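Local coordinates for RNA-binding protein RO60 (Deinococcus radiodurans, PDB 2NVO), which binds several small RNAs that accumulate during recovery from ultraviolet irradiation and contributes to the resistance of the bacterium to that radiation, at residues 367-372 and 431-436; 373-378 and 463-468. All coordinates share one frame; numbering follows the deposited sequence.

Contacts 1 and 2 meet at the C-terminal ends of the neighbouring parallel strands 364-369 and 459-464 in the VWFA-like domain, their centres about 10 Å apart. They share one calcium ion: Ser372 binds it from contact 1, Ser374 and Glu467 from contact 2, and two common waters add to the shell. Asp370 ties the contacts together. Its OD2 lies 2.8 Å from Thr464 OG1, probably a hydrogen bond, and its backbone N is 2.9 Å from Tyr463 O, probably another, which continues the strand pairing one residue past the end of 364-369. Met375 of contact 2 also packs on Asp370, its CG 3.4 Å from the Asp370 O.

Contact 1: 367-372 and 431-436; sequences LALDVS and QKAQSV. Unlike the reference sequence in segment 431-436: Val436 (reference Met). With CA (calcium ion), chain B.
Val371 lies over one face of the Ala433-Gln434 peptide: its CG1 stands 3.6 Å from Ala433 C, almost straight above the plane, with CB beside it. At the carbonyl end of that peptide, close to its plane, a water bridges Ala433 O, 2.8 Å away, to Asp370 O. Beyond this peptide the chain runs extended, and Ser435 N donates to Val371 O (2.9 Å, 158° at the hydrogen), while Val371 CG2 rests 3.8 Å from Ser435 CB. The Gln434 chain bends at chi2 (-62°), which folds its amide back alongside the carbonyls of Val371 and Ser372. On the strand side, Leu369 CD2 touches Ala433 CB at 3.9 Å. The carboxylate of Asp370 works through both oxygens: OD1 takes Ser372 N in an Asx turn and, through its syn lone pair, Ser372 OG at 2.7 Å; OD2 accepts from a calcium-bound water and is also hydrogen-bonded to Thr441. Held this way, Ser372 OG binds the calcium ion at 2.6 Å, while Asp370 reaches it through that water. Asp370, Ser372 and nearby Ser374 form the Asp-x-Ser-x-Ser signature of a MIDAS-like site, at the C-terminal end of a von Willebrand A strand.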
ATOM      1  N   LEU A 367       0.940  23.795   0.727  1.00  5.12           N
ATOM      2  CA  LEU A 367       1.740  22.818   1.486  1.00  6.62           C
ATOM      3  C   LEU A 367       2.556  23.617   2.483  1.00  5.69           C
ATOM      4  O   LEU A 367       3.262  24.538   2.104  1.00  8.75           O
ATOM      5  CB  LEU A 367       2.663  22.017   0.554  1.00  5.99           C
ATOM      6  CG  LEU A 367       2.254  20.632   0.036  1.00  6.65           C
ATOM      7  CD1 LEU A 367       0.900  20.671  -0.649  1.00  5.12           C
ATOM      8  CD2 LEU A 367       3.327  20.046  -0.888  1.00  5.33           C
ATOM      9  N   ALA A 368       2.398  23.309   3.762  1.00  5.12           N
ATOM     10  CA  ALA A 368       3.123  24.011   4.810  1.00  5.24           C
ATOM     11  C   ALA A 368       4.109  23.000   5.426  1.00  5.66           C
ATOM     12  O   ALA A 368       3.697  22.018   6.028  1.00  5.12           O
ATOM     13  CB  ALA A 368       2.150  24.511   5.834  1.00  5.12           C
ATOM     14  N   LEU A 369       5.392  23.250   5.210  1.00  5.36           N
ATOM     15  CA  LEU A 369       6.464  22.364   5.619  1.00  6.74           C
ATOM     16  C   LEU A 369       7.104  22.838   6.916  1.00  5.75           C
ATOM     17  O   LEU A 369       7.474  23.997   7.054  1.00  5.12           O
ATOM     18  CB  LEU A 369       7.550  22.333   4.540  1.00  5.58           C
ATOM     19  CG  LEU A 369       7.411  21.386   3.360  1.00  9.61           C
ATOM     20  CD1 LEU A 369       5.956  21.235   2.928  1.00  5.12           C
ATOM     21  CD2 LEU A 369       8.324  21.771   2.208  1.00  8.62           C
ATOM     22  N   ASP A 370       7.211  21.912   7.856  1.00  5.12           N
ATOM     23  CA  ASP A 370       8.106  22.043   8.993  1.00  5.12           C
ATOM     24  C   ASP A 370       9.522  22.144   8.409  1.00  5.12           C
ATOM     25  O   ASP A 370       9.946  21.291   7.618  1.00  5.12           O
ATOM     26  CB  ASP A 370       7.936  20.793   9.888  1.00  5.12           C
ATOM     27  CG  ASP A 370       8.635  20.927  11.251  1.00  5.12           C
ATOM     28  OD1 ASP A 370       9.746  21.475  11.294  1.00  5.12           O
ATOM     29  OD2 ASP A 370       8.064  20.468  12.262  1.00  5.12           O
ATOM     30  N   VAL A 371      10.251  23.195   8.761  1.00  5.12           N
ATOM     31  CA  VAL A 371      11.592  23.419   8.214  1.00  6.40           C
ATOM     32  C   VAL A 371      12.680  23.390   9.293  1.00  7.17           C
ATOM     33  O   VAL A 371      13.801  23.815   9.051  1.00  9.66           O
ATOM     34  CB  VAL A 371      11.683  24.786   7.446  1.00  7.44           C
ATOM     35  CG1 VAL A 371      10.776  24.774   6.215  1.00  5.69           C
ATOM     36  CG2 VAL A 371      11.337  25.952   8.365  1.00  8.10           C
ATOM     37  N   SER A 372      12.340  22.902  10.474  1.00  6.66           N
ATOM     38  CA  SER A 372      13.297  22.876  11.579  1.00 10.43           C
ATOM     39  C   SER A 372      14.284  21.723  11.425  1.00  9.64           C
ATOM     40  O   SER A 372      14.060  20.807  10.621  1.00  5.12           O
ATOM     41  CB  SER A 372      12.554  22.753  12.901  1.00  7.19           C
ATOM     42  OG  SER A 372      11.816  21.547  12.948  1.00  9.06           O
ATOM     43  N   GLN A 431      16.849  21.856   0.595  1.00 10.78           N
ATOM     44  CA  GLN A 431      17.529  22.989   1.222  1.00 12.92           C
ATOM     45  C   GLN A 431      16.604  24.182   1.464  1.00 10.90           C
ATOM     46  O   GLN A 431      16.685  24.831   2.506  1.00 11.55           O
ATOM     47  CB  GLN A 431      18.748  23.417   0.398  1.00 16.94           C
ATOM     48  CG  GLN A 431      19.870  22.389   0.379  1.00 23.47           C
ATOM     49  CD  GLN A 431      20.878  22.640  -0.737  1.00 29.66           C
ATOM     50  OE1 GLN A 431      21.962  22.051  -0.751  1.00 34.25           O
ATOM     51  NE2 GLN A 431      20.517  23.513  -1.690  1.00 31.09           N
ATOM     52  N   LYS A 432      15.715  24.465   0.511  1.00 10.47           N
ATOM     53  CA  LYS A 432      14.728  25.519   0.707  1.00 10.07           C
ATOM     54  C   LYS A 432      13.793  25.201   1.854  1.00  9.81           C
ATOM     55  O   LYS A 432      13.185  26.096   2.416  1.00  9.98           O
ATOM     56  CB  LYS A 432      13.923  25.767  -0.581  1.00  9.51           C
ATOM     57  CG  LYS A 432      14.740  26.474  -1.656  1.00 12.84           C
ATOM     58  CD  LYS A 432      13.948  26.646  -2.970  1.00 12.22           C
ATOM     59  CE  LYS A 432      14.812  27.356  -4.023  1.00 12.79           C
ATOM     60  NZ  LYS A 432      14.209  27.211  -5.361  1.00 19.11           N
ATOM     61  N   ALA A 433      13.697  23.914   2.205  1.00  9.32           N
ATOM     62  CA  ALA A 433      12.840  23.451   3.284  1.00  8.25           C
ATOM     63  C   ALA A 433      13.623  23.215   4.584  1.00  8.42           C
ATOM     64  O   ALA A 433      13.267  22.359   5.382  1.00  7.85           O
ATOM     65  CB  ALA A 433      12.143  22.172   2.875  1.00  6.90           C
ATOM     66  N   GLN A 434      14.693  23.974   4.770  1.00 10.25           N
ATOM     67  CA  GLN A 434      15.471  23.933   6.007  1.00 13.80           C
ATOM     68  C   GLN A 434      15.827  25.359   6.395  1.00 13.47           C
ATOM     69  O   GLN A 434      16.284  26.153   5.575  1.00 14.83           O
ATOM     70  CB  GLN A 434      16.730  23.055   5.852  1.00 14.77           C
ATOM     71  CG  GLN A 434      16.441  21.561   6.112  1.00 10.31           C
ATOM     72  CD  GLN A 434      15.951  21.329   7.539  1.00 11.28           C
ATOM     73  OE1 GLN A 434      14.783  20.966   7.789  1.00  9.72           O
ATOM     74  NE2 GLN A 434      16.831  21.578   8.486  1.00 10.19           N
ATOM     75  N   SER A 435      15.558  25.700   7.640  1.00 14.53           N
ATOM     76  CA  SER A 435      15.823  27.037   8.106  1.00 19.18           C
ATOM     77  C   SER A 435      16.307  26.945   9.541  1.00 17.04           C
ATOM     78  O   SER A 435      15.610  26.418  10.404  1.00 19.50           O
ATOM     79  CB  SER A 435      14.555  27.889   7.997  1.00 17.32           C
ATOM     80  OG  SER A 435      14.724  29.126   8.657  1.00 20.92           O
ATOM     81  N   VAL A 436      17.508  27.455   9.783  1.00 21.11           N
ATOM     82  CA  VAL A 436      18.091  27.518  11.126  1.00 21.84           C
ATOM     83  C   VAL A 436      17.165  28.165  12.162  1.00 20.32           C
ATOM     84  O   VAL A 436      17.115  27.734  13.313  1.00 19.57           O
ATOM     85  CB  VAL A 436      19.430  28.288  11.119  1.00 25.80           C
ATOM     86  CG1 VAL A 436      20.036  28.294  12.506  1.00 28.53           C
ATOM     87  CG2 VAL A 436      20.389  27.675  10.118  1.00 31.05           C
TER
HETATM   88 CA    CA B 533      11.482  20.115  15.054  1.00  5.12          CA
HETATM   89  O   HOH W   1      11.827  20.093   6.038  1.00  6.87           O
HETATM   90  O   HOH W   2       9.663  19.095  13.775  1.00  5.12           O
HETATM   91  O   HOH W   3      10.222  22.158  15.642  1.00  9.80           O

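Contact 2: 373-378 and 463-468; sequences GSMTCG and YTDNET. With CA (calcium ion), chain B.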
ATOM      1  N   GLY A 373      15.365  21.768  12.212  1.00  8.90           N
ATOM      2  CA  GLY A 373      16.465  20.830  12.066  1.00  8.54           C
ATOM      3  C   GLY A 373      16.149  19.355  12.249  1.00  7.25           C
ATOM      4  O   GLY A 373      16.777  18.495  11.608  1.00  8.58           O
ATOM      5  N   SER A 374      15.193  19.042  13.115  1.00  7.20           N
ATOM      6  CA  SER A 374      14.875  17.640  13.354  1.00  9.78           C
ATOM      7  C   SER A 374      14.301  16.971  12.092  1.00  8.32           C
ATOM      8  O   SER A 374      14.325  15.753  11.976  1.00  5.12           O
ATOM      9  CB  SER A 374      13.921  17.476  14.533  1.00  6.77           C
ATOM     10  OG  SER A 374      12.647  18.028  14.230  1.00  9.49           O
ATOM     11  N   MET A 375      13.824  17.778  11.140  1.00  8.59           N
ATOM     12  CA  MET A 375      13.311  17.225   9.874  1.00  5.73           C
ATOM     13  C   MET A 375      14.419  16.476   9.124  1.00  7.04           C
ATOM     14  O   MET A 375      14.140  15.676   8.248  1.00  5.12           O
ATOM     15  CB  MET A 375      12.695  18.333   8.991  1.00  5.12           C
ATOM     16  CG  MET A 375      11.387  18.913   9.560  1.00  5.12           C
ATOM     17  SD  MET A 375      10.017  17.755   9.668  1.00  5.12           S
ATOM     18  CE  MET A 375       9.478  17.665   7.930  1.00  5.12           C
ATOM     19  N   THR A 376      15.677  16.767   9.458  1.00  5.84           N
ATOM     20  CA  THR A 376      16.811  16.063   8.842  1.00  7.00           C
ATOM     21  C   THR A 376      17.152  14.728   9.547  1.00  8.51           C
ATOM     22  O   THR A 376      18.096  14.030   9.149  1.00  8.83           O
ATOM     23  CB  THR A 376      18.083  16.952   8.742  1.00  8.34           C
ATOM     24  OG1 THR A 376      18.628  17.174  10.051  1.00 11.79           O
ATOM     25  CG2 THR A 376      17.752  18.280   8.081  1.00  9.41           C
ATOM     26  N   CYS A 377      16.364  14.357  10.555  1.00  9.03           N
ATOM     27  CA  CYS A 377      16.596  13.097  11.275  1.00 10.93           C
ATOM     28  C   CYS A 377      15.481  12.103  11.020  1.00  9.82           C
ATOM     29  O   CYS A 377      14.319  12.484  10.974  1.00  7.53           O
ATOM     30  CB  CYS A 377      16.713  13.338  12.800  1.00 10.46           C
ATOM     31  SG  CYS A 377      16.841  11.798  13.816  1.00 15.04           S
ATOM     32  N   GLY A 378      15.818  10.818  10.908  1.00  9.26           N
ATOM     33  CA  GLY A 378      14.788   9.798  10.842  1.00  9.57           C
ATOM     34  C   GLY A 378      14.697   9.071   9.501  1.00 11.31           C
ATOM     35  O   GLY A 378      15.081   9.595   8.451  1.00  9.52           O
ATOM     36  N   TYR A 463       3.354  19.133   6.563  1.00  5.12           N
ATOM     37  CA  TYR A 463       4.326  18.063   6.696  1.00  5.12           C
ATOM     38  C   TYR A 463       5.223  18.332   7.907  1.00  5.52           C
ATOM     39  O   TYR A 463       5.846  19.390   7.998  1.00  5.12           O
ATOM     40  CB  TYR A 463       5.164  17.945   5.420  1.00  5.12           C
ATOM     41  CG  TYR A 463       4.446  17.229   4.304  1.00  5.12           C
ATOM     42  CD1 TYR A 463       4.343  15.839   4.309  1.00  5.32           C
ATOM     43  CD2 TYR A 463       3.877  17.932   3.238  1.00  5.55           C
ATOM     44  CE1 TYR A 463       3.686  15.158   3.282  1.00  5.12           C
ATOM     45  CE2 TYR A 463       3.211  17.262   2.201  1.00  5.98           C
ATOM     46  CZ  TYR A 463       3.133  15.875   2.227  1.00  5.94           C
ATOM     47  OH  TYR A 463       2.484  15.190   1.218  1.00  6.77           O
ATOM     48  N   THR A 464       5.295  17.358   8.815  1.00  5.12           N
ATOM     49  CA  THR A 464       6.158  17.461   9.986  1.00  5.12           C
ATOM     50  C   THR A 464       6.802  16.086  10.258  1.00  5.12           C
ATOM     51  O   THR A 464       6.557  15.136   9.524  1.00  5.12           O
ATOM     52  CB  THR A 464       5.388  18.015  11.219  1.00  5.56           C
ATOM     53  OG1 THR A 464       6.314  18.310  12.281  1.00  7.14           O
ATOM     54  CG2 THR A 464       4.363  17.038  11.713  1.00  5.12           C
ATOM     55  N   ASP A 465       7.679  16.001  11.256  1.00  6.71           N
ATOM     56  CA  ASP A 465       8.243  14.689  11.581  1.00  5.12           C
ATOM     57  C   ASP A 465       7.337  14.063  12.626  1.00  6.57           C
ATOM     58  O   ASP A 465       6.473  13.238  12.325  1.00  5.12           O
ATOM     59  CB  ASP A 465       9.721  14.751  12.009  1.00  8.58           C
ATOM     60  CG  ASP A 465      10.058  15.964  12.888  1.00  7.17           C
ATOM     61  OD1 ASP A 465       9.159  16.657  13.390  1.00  7.28           O
ATOM     62  OD2 ASP A 465      11.257  16.217  13.067  1.00  6.15           O
ATOM     63  N   ASN A 466       7.486  14.529  13.860  1.00  8.74           N
ATOM     64  CA  ASN A 466       6.580  14.146  14.898  1.00  9.74           C
ATOM     65  C   ASN A 466       6.334  15.298  15.879  1.00 12.32           C
ATOM     66  O   ASN A 466       6.166  15.065  17.050  1.00 10.55           O
ATOM     67  CB  ASN A 466       7.098  12.874  15.588  1.00  9.97           C
ATOM     68  CG  ASN A 466       8.423  13.084  16.319  1.00 16.00           C
ATOM     69  OD1 ASN A 466       9.080  14.118  16.175  1.00 14.11           O
ATOM     70  ND2 ASN A 466       8.817  12.094  17.119  1.00 13.85           N
ATOM     71  N   GLU A 467       6.308  16.545  15.392  1.00 11.13           N
ATOM     72  CA  GLU A 467       6.252  17.688  16.300  1.00 12.73           C
ATOM     73  C   GLU A 467       5.229  18.761  15.957  1.00 16.63           C
ATOM     74  O   GLU A 467       5.594  19.922  15.765  1.00 15.31           O
ATOM     75  CB  GLU A 467       7.635  18.333  16.458  1.00 10.64           C
ATOM     76  CG  GLU A 467       8.672  17.385  16.978  1.00  8.24           C
ATOM     77  CD  GLU A 467       9.897  18.093  17.525  1.00  5.78           C
ATOM     78  OE1 GLU A 467      10.291  17.756  18.637  1.00  8.40           O
ATOM     79  OE2 GLU A 467      10.473  18.975  16.874  1.00  8.70           O
ATOM     80  N   THR A 468       3.957  18.376  15.886  1.00 18.33           N
ATOM     81  CA  THR A 468       2.890  19.362  15.872  1.00 18.34           C
ATOM     82  C   THR A 468       2.943  20.129  17.203  1.00 18.32           C
ATOM     83  O   THR A 468       3.241  19.572  18.258  1.00 14.93           O
ATOM     84  CB  THR A 468       1.505  18.723  15.707  1.00 19.99           C
ATOM     85  OG1 THR A 468       1.270  17.792  16.774  1.00 19.04           O
ATOM     86  CG2 THR A 468       1.386  18.010  14.353  1.00 17.66           C
TER
HETATM   87 CA    CA B 533      11.482  20.115  15.054  1.00  5.12          CA
HETATM   88  O   HOH W   2       9.663  19.095  13.775  1.00  5.12           O
HETATM   89  O   HOH W   3      10.222  22.158  15.642  1.00  9.80           O
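Met375 and Asp465 bury the most surface here, and Ser374 meets the polar end of Asp465. The Met375 chain curls at both chi2 (-64°) and chi3 (-77°), and this lays its sulfur and methyl over one face of the peptide joining Thr464 to Asp465: SD stands over Asp465 N at 3.3 Å and CE over Thr464 C at 3.9 Å. SD also approaches the Asp465 side chain, 3.7 Å from its CG. Pro388, at the start of helix 388-402, touches both Met375 and Asp465.

The Asp465 carboxylate leans toward the 3-10 turn of 373-376. Its OD2 receives the hydroxyl of Ser374 OG through the syn lone pair at 2.6 Å, while OD1 accepts from a calcium-bound water at 2.5 Å and, weakly, from Asn466 N. Ser374 OG in turn binds the calcium ion at 2.5 Å. From farther along 463-468 comes Glu467, its chain extended beyond CG, to place OE2 on the metal at 2.4 Å. Ser372 and a second water are the other ligands.

Two carboxylates thus serve the same cation differently: Glu467 ligates it directly, whereas Asp465 acts from the second shell, through a serine hydroxyl and a water. Since Ser374 gives its proton to Asp465, its oxygen is probably left with lone-pair density facing the calcium, and the metal probably polarises the hydroxyl and strengthens that hydrogen bond.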